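Local coordinates for uncharacterized protein (Thermus thermophilus HB8, PDB 6SCE) that acts as a CRISPR-associated DNA nuclease, activated by cyclic oligoadenylate in type III CRISPR defence, at residues 188-196 with 208-219. Numbering follows the deposited sequence.
Sequences PYWYWVRPH and ALSAFSGEAKRL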
ATOM      1  N   PRO A 188      13.956  -9.671  -4.721  1.00 26.26           N
ATOM      2  CA  PRO A 188      14.613  -8.476  -5.205  1.00 26.95           C
ATOM      3  C   PRO A 188      14.773  -7.415  -4.134  1.00 24.80           C
ATOM      4  O   PRO A 188      13.876  -7.213  -3.311  1.00 26.41           O
ATOM      5  CB  PRO A 188      13.650  -7.979  -6.284  1.00 27.44           C
ATOM      6  CG  PRO A 188      12.315  -8.359  -5.735  1.00 27.96           C
ATOM      7  CD  PRO A 188      12.491  -9.578  -4.904  1.00 26.65           C
ATOM      8  N   TYR A 189      15.887  -6.696  -4.240  1.00 26.54           N
ATOM      9  CA  TYR A 189      16.268  -5.607  -3.341  1.00 26.12           C
ATOM     10  C   TYR A 189      16.866  -4.497  -4.191  1.00 27.07           C
ATOM     11  O   TYR A 189      17.567  -4.771  -5.160  1.00 29.83           O
ATOM     12  CB  TYR A 189      17.307  -6.083  -2.322  1.00 26.16           C
ATOM     13  CG  TYR A 189      16.843  -7.242  -1.481  1.00 27.26           C
ATOM     14  CD1 TYR A 189      16.925  -8.543  -1.959  1.00 27.13           C
ATOM     15  CD2 TYR A 189      16.316  -7.043  -0.219  1.00 28.91           C
ATOM     16  CE1 TYR A 189      16.488  -9.616  -1.212  1.00 26.89           C
ATOM     17  CE2 TYR A 189      15.887  -8.115   0.556  1.00 29.07           C
ATOM     18  CZ  TYR A 189      15.969  -9.400   0.052  1.00 28.00           C
ATOM     19  OH  TYR A 189      15.513 -10.456   0.804  1.00 28.57           O
ATOM     20  N   TRP A 190      16.555  -3.255  -3.854  1.00 26.58           N
ATOM     21  CA  TRP A 190      17.112  -2.076  -4.525  1.00 25.84           C
ATOM     22  C   TRP A 190      17.938  -1.399  -3.415  1.00 28.22           C
ATOM     23  O   TRP A 190      17.407  -0.961  -2.408  1.00 26.61           O
ATOM     24  CB  TRP A 190      15.993  -1.199  -5.027  1.00 25.49           C
ATOM     25  CG  TRP A 190      16.377   0.026  -5.818  1.00 27.09           C
ATOM     26  CD1 TRP A 190      15.932   1.293  -5.607  1.00 28.00           C
ATOM     27  CD2 TRP A 190      17.263   0.097  -6.941  1.00 27.27           C
ATOM     28  NE1 TRP A 190      16.481   2.165  -6.527  1.00 28.42           N
ATOM     29  CE2 TRP A 190      17.309   1.453  -7.354  1.00 27.77           C
ATOM     30  CE3 TRP A 190      18.026  -0.843  -7.627  1.00 30.23           C
ATOM     31  CZ2 TRP A 190      18.085   1.886  -8.427  1.00 28.33           C
ATOM     32  CZ3 TRP A 190      18.810  -0.416  -8.706  1.00 30.87           C
ATOM     33  CH2 TRP A 190      18.817   0.934  -9.101  1.00 31.19           C
ATOM     34  N   TYR A 191      19.244  -1.427  -3.595  1.00 28.12           N
ATOM     35  CA  TYR A 191      20.194  -1.112  -2.528  1.00 27.58           C
ATOM     36  C   TYR A 191      20.938   0.172  -2.874  1.00 27.67           C
ATOM     37  O   TYR A 191      21.551   0.294  -3.923  1.00 27.58           O
ATOM     38  CB  TYR A 191      21.142  -2.280  -2.367  1.00 28.39           C
ATOM     39  CG  TYR A 191      22.161  -2.169  -1.259  1.00 28.26           C
ATOM     40  CD1 TYR A 191      23.401  -1.572  -1.483  1.00 31.79           C
ATOM     41  CD2 TYR A 191      21.915  -2.697  -0.011  1.00 29.28           C
ATOM     42  CE1 TYR A 191      24.363  -1.495  -0.476  1.00 31.74           C
ATOM     43  CE2 TYR A 191      22.870  -2.604   1.002  1.00 31.27           C
ATOM     44  CZ  TYR A 191      24.093  -2.027   0.745  1.00 32.31           C
ATOM     45  OH  TYR A 191      25.012  -1.959   1.767  1.00 35.14           O
ATOM     46  N   TRP A 192      20.867   1.122  -1.953  1.00 28.06           N
ATOM     47  CA  TRP A 192      21.365   2.500  -2.145  1.00 30.36           C
ATOM     48  C   TRP A 192      22.884   2.491  -2.095  1.00 29.13           C
ATOM     49  O   TRP A 192      23.474   1.941  -1.174  1.00 29.68           O
ATOM     50  CB  TRP A 192      20.778   3.350  -1.029  1.00 30.31           C
ATOM     51  CG  TRP A 192      21.250   4.774  -0.779  1.00 27.56           C
ATOM     52  CD1 TRP A 192      22.470   5.162  -0.315  1.00 29.83           C
ATOM     53  CD2 TRP A 192      20.459   5.970  -0.876  1.00 27.17           C
ATOM     54  NE1 TRP A 192      22.495   6.528  -0.145  1.00 29.97           N
ATOM     55  CE2 TRP A 192      21.273   7.047  -0.473  1.00 30.80           C
ATOM     56  CE3 TRP A 192      19.146   6.233  -1.245  1.00 28.57           C
ATOM     57  CZ2 TRP A 192      20.809   8.383  -0.446  1.00 29.66           C
ATOM     58  CZ3 TRP A 192      18.688   7.539  -1.228  1.00 31.22           C
ATOM     59  CH2 TRP A 192      19.529   8.606  -0.825  1.00 33.46           C
ATOM     60  N   VAL A 193      23.497   3.080  -3.109  1.00 34.30           N
ATOM     61  CA  VAL A 193      24.953   3.216  -3.163  1.00 35.42           C
ATOM     62  C   VAL A 193      25.258   4.650  -3.572  1.00 38.54           C
ATOM     63  O   VAL A 193      24.536   5.275  -4.365  1.00 38.66           O
ATOM     64  CB  VAL A 193      25.618   2.215  -4.139  1.00 36.43           C
ATOM     65  CG1 VAL A 193      25.505   0.806  -3.591  1.00 35.46           C
ATOM     66  CG2 VAL A 193      25.024   2.313  -5.530  1.00 38.34           C
ATOM     67  N   ARG A 194      26.306   5.196  -2.990  1.00 42.13           N
ATOM     68  CA  ARG A 194      26.761   6.534  -3.356  1.00 47.40           C
ATOM     69  C   ARG A 194      28.258   6.364  -3.552  1.00 55.82           C
ATOM     70  O   ARG A 194      29.037   6.686  -2.657  1.00 59.10           O
ATOM     71  CB  ARG A 194      26.456   7.537  -2.247  1.00 46.49           C
ATOM     72  CG  ARG A 194      25.015   7.970  -2.141  1.00 47.36           C
ATOM     73  CD  ARG A 194      24.508   8.541  -3.461  1.00 50.86           C
ATOM     74  NE  ARG A 194      23.164   9.115  -3.395  1.00 50.82           N
ATOM     75  CZ  ARG A 194      22.021   8.455  -3.623  1.00 53.56           C
ATOM     76  NH1 ARG A 194      20.874   9.123  -3.544  1.00 52.70           N
ATOM     77  NH2 ARG A 194      21.991   7.139  -3.911  1.00 48.09           N
ATOM     78  N   PRO A 195      28.655   5.784  -4.702  1.00 59.35           N
ATOM     79  CA  PRO A 195      30.062   5.422  -4.916  1.00 65.67           C
ATOM     80  C   PRO A 195      30.987   6.616  -5.255  1.00 68.06           C
ATOM     81  O   PRO A 195      32.199   6.492  -5.114  1.00 72.49           O
ATOM     82  CB  PRO A 195      29.989   4.415  -6.071  1.00 64.08           C
ATOM     83  CG  PRO A 195      28.769   4.807  -6.842  1.00 64.28           C
ATOM     84  CD  PRO A 195      27.809   5.444  -5.863  1.00 60.01           C
ATOM     85  N   HIS A 196      30.424   7.751  -5.671  1.00 72.74           N
ATOM     86  CA  HIS A 196      31.229   8.927  -6.039  1.00 78.72           C
ATOM     87  C   HIS A 196      31.855   9.534  -4.781  1.00 80.25           C
ATOM     88  O   HIS A 196      31.196   9.619  -3.742  1.00 75.69           O
ATOM     89  CB  HIS A 196      30.382   9.990  -6.761  1.00 84.35           C
ATOM     90  CG  HIS A 196      29.385   9.429  -7.733  1.00 94.79           C
ATOM     91  ND1 HIS A 196      29.745   8.629  -8.797  1.00 99.96           N
ATOM     92  CD2 HIS A 196      28.037   9.560  -7.802  1.00101.71           C
ATOM     93  CE1 HIS A 196      28.664   8.291  -9.478  1.00102.98           C
ATOM     94  NE2 HIS A 196      27.614   8.841  -8.895  1.00104.56           N
ATOM     95  N   ALA A 208      15.312  12.471  -1.897  1.00 31.69           N
ATOM     96  CA  ALA A 208      16.044  11.318  -2.416  1.00 32.80           C
ATOM     97  C   ALA A 208      15.524  10.010  -1.794  1.00 29.91           C
ATOM     98  O   ALA A 208      15.427   8.997  -2.491  1.00 30.76           O
ATOM     99  CB  ALA A 208      17.548  11.449  -2.192  1.00 34.86           C
ATOM    100  N   LEU A 209      15.203  10.030  -0.504  1.00 29.10           N
ATOM    101  CA  LEU A 209      14.652   8.853   0.166  1.00 31.92           C
ATOM    102  C   LEU A 209      13.292   8.452  -0.401  1.00 32.32           C
ATOM    103  O   LEU A 209      13.060   7.275  -0.686  1.00 31.56           O
ATOM    104  CB  LEU A 209      14.551   9.062   1.653  1.00 34.32           C
ATOM    105  CG  LEU A 209      15.895   9.096   2.365  1.00 37.39           C
ATOM    106  CD1 LEU A 209      15.671   9.521   3.803  1.00 39.08           C
ATOM    107  CD2 LEU A 209      16.637   7.769   2.291  1.00 36.49           C
ATOM    108  N   SER A 210      12.418   9.427  -0.652  1.00 33.42           N
ATOM    109  CA  SER A 210      11.100   9.112  -1.175  1.00 34.67           C
ATOM    110  C   SER A 210      11.190   8.600  -2.585  1.00 35.45           C
ATOM    111  O   SER A 210      10.530   7.601  -2.952  1.00 36.29           O
ATOM    112  CB  SER A 210      10.149  10.330  -1.077  1.00 38.38           C
ATOM    113  OG  SER A 210      10.528  11.390  -1.909  1.00 43.26           O
ATOM    114  N   ALA A 211      12.024   9.241  -3.398  1.00 33.03           N
ATOM    115  CA  ALA A 211      12.180   8.810  -4.773  1.00 32.30           C
ATOM    116  C   ALA A 211      12.771   7.388  -4.868  1.00 33.26           C
ATOM    117  O   ALA A 211      12.427   6.632  -5.775  1.00 32.77           O
ATOM    118  CB  ALA A 211      13.019   9.801  -5.554  1.00 33.19           C
ATOM    119  N   PHE A 212      13.653   7.042  -3.931  1.00 33.54           N
ATOM    120  CA  PHE A 212      14.306   5.740  -3.923  1.00 31.27           C
ATOM    121  C   PHE A 212      13.295   4.625  -3.647  1.00 31.89           C
ATOM    122  O   PHE A 212      13.375   3.560  -4.222  1.00 30.89           O
ATOM    123  CB  PHE A 212      15.413   5.706  -2.859  1.00 30.97           C
ATOM    124  CG  PHE A 212      16.337   4.553  -2.996  1.00 29.48           C
ATOM    125  CD1 PHE A 212      17.279   4.531  -4.007  1.00 29.90           C
ATOM    126  CD2 PHE A 212      16.228   3.457  -2.150  1.00 29.52           C
ATOM    127  CE1 PHE A 212      18.149   3.475  -4.144  1.00 28.56           C
ATOM    128  CE2 PHE A 212      17.080   2.382  -2.298  1.00 27.44           C
ATOM    129  CZ  PHE A 212      18.038   2.386  -3.298  1.00 28.56           C
ATOM    130  N   SER A 213      12.368   4.885  -2.745  1.00 31.78           N
ATOM    131  CA  SER A 213      11.314   3.957  -2.459  1.00 35.83           C
ATOM    132  C   SER A 213      10.401   3.724  -3.678  1.00 35.02           C
ATOM    133  O   SER A 213      10.116   2.591  -4.051  1.00 33.93           O
ATOM    134  CB  SER A 213      10.509   4.435  -1.280  1.00 38.92           C
ATOM    135  OG  SER A 213       9.294   3.728  -1.281  1.00 45.52           O
ATOM    136  N   GLY A 214       9.976   4.786  -4.332  1.00 35.13           N
ATOM    137  CA  GLY A 214       9.172   4.641  -5.558  1.00 34.05           C
ATOM    138  C   GLY A 214       9.940   3.909  -6.650  1.00 34.38           C
ATOM    139  O   GLY A 214       9.388   3.060  -7.376  1.00 32.88           O
ATOM    140  N   GLU A 215      11.230   4.192  -6.745  1.00 30.13           N
ATOM    141  CA  GLU A 215      12.085   3.558  -7.732  1.00 31.68           C
ATOM    142  C   GLU A 215      12.204   2.050  -7.515  1.00 29.64           C
ATOM    143  O   GLU A 215      12.177   1.259  -8.476  1.00 28.67           O
ATOM    144  CB  GLU A 215      13.453   4.207  -7.662  1.00 32.97           C
ATOM    145  CG  GLU A 215      14.395   3.860  -8.756  1.00 35.09           C
ATOM    146  CD  GLU A 215      15.689   4.645  -8.660  1.00 37.21           C
ATOM    147  OE1 GLU A 215      16.207   4.888  -7.528  1.00 32.96           O
ATOM    148  OE2 GLU A 215      16.219   4.957  -9.735  1.00 33.80           O
ATOM    149  N   ALA A 216      12.358   1.651  -6.254  1.00 27.72           N
ATOM    150  CA  ALA A 216      12.429   0.230  -5.875  1.00 28.12           C
ATOM    151  C   ALA A 216      11.157  -0.474  -6.315  1.00 28.89           C
ATOM    152  O   ALA A 216      11.204  -1.590  -6.843  1.00 29.42           O
ATOM    153  CB  ALA A 216      12.598   0.084  -4.358  1.00 28.08           C
ATOM    154  N   LYS A 217      10.026   0.180  -6.117  1.00 28.98           N
ATOM    155  CA  LYS A 217       8.723  -0.466  -6.429  1.00 32.15           C
ATOM    156  C   LYS A 217       8.514  -0.578  -7.927  1.00 30.82           C
ATOM    157  O   LYS A 217       8.003  -1.604  -8.411  1.00 29.22           O
ATOM    158  CB  LYS A 217       7.560   0.272  -5.765  1.00 36.37           C
ATOM    159  CG  LYS A 217       7.499   0.207  -4.231  1.00 40.44           C
ATOM    160  CD  LYS A 217       7.978  -1.099  -3.588  1.00 42.47           C
ATOM    161  CE  LYS A 217       7.774  -1.059  -2.068  1.00 43.30           C
ATOM    162  NZ  LYS A 217       8.278  -2.302  -1.438  1.00 47.15           N
ATOM    163  N   ARG A 218       8.937   0.431  -8.682  1.00 31.46           N
ATOM    164  CA  ARG A 218       8.878   0.325 -10.155  1.00 34.86           C
ATOM    165  C   ARG A 218       9.772  -0.771 -10.729  1.00 33.48           C
ATOM    166  O   ARG A 218       9.330  -1.542 -11.574  1.00 34.37           O
ATOM    167  CB  ARG A 218       9.232   1.663 -10.809  1.00 38.81           C
ATOM    168  CG  ARG A 218       9.638   1.515 -12.264  1.00 39.61           C
ATOM    169  CD  ARG A 218       9.766   2.855 -12.985  1.00 42.08           C
ATOM    170  NE  ARG A 218      10.076   2.630 -14.402  1.00 43.35           N
ATOM    171  CZ  ARG A 218      11.283   2.334 -14.881  1.00 44.76           C
ATOM    172  NH1 ARG A 218      12.336   2.266 -14.072  1.00 48.67           N
ATOM    173  NH2 ARG A 218      11.449   2.141 -16.193  1.00 47.01           N
ATOM    174  N   LEU A 219      11.038  -0.820 -10.306  1.00 30.87           N
ATOM    175  CA  LEU A 219      11.989  -1.801 -10.770  1.00 31.16           C
ATOM    176  C   LEU A 219      11.659  -3.228 -10.372  1.00 34.84           C
ATOM    177  O   LEU A 219      11.762  -4.135 -11.200  1.00 35.56           O
ATOM    178  CB  LEU A 219      13.404  -1.490 -10.239  1.00 31.62           C
ATOM    179  CG  LEU A 219      14.019  -0.236 -10.883  1.00 32.79           C
ATOM    180  CD1 LEU A 219      15.323   0.118 -10.234  1.00 33.78           C
ATOM    181  CD2 LEU A 219      14.221  -0.416 -12.383  1.00 34.38           C
TER
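Phe212 is sandwiched between Trp190 and Trp192. On one face it forms an offset stack with the five-membered ring of Trp190, the centroids 4.2 Å apart and the planes only 17° from parallel. Its opposite face receives the edge of Trp192, whose CE3 comes within 3.7 Å of Phe212 CG in an edge-to-face pair. The far side of the Trp190 indole is covered by Leu219, which sets CD1 3.5 Å from the centroid of the six-membered ring, a CH-pi contact almost on the ring normal. With CG anti to the backbone N (chi1 -176°), Trp190 brings NE1 to Glu215 OE1 at 2.9 Å, a bond that lies in the indole plane but meets the carboxylate from above its own plane. The two segments lie on the first strand, 187-192, and the helix, 206-220, of a beta-alpha-beta unit that is completed by strand 225-229, running parallel to the first. A leucine in place of Trp190 would probably cost Phe212 its stacking partner and leave the Glu215 carboxylate without its indole donor. Farther along, Trp192 CH2 packs 3.7 Å from Ala208 CB, while its NE1 is hydrogen-bonded to His231 and the Arg194 guanidinium lies over one indole face.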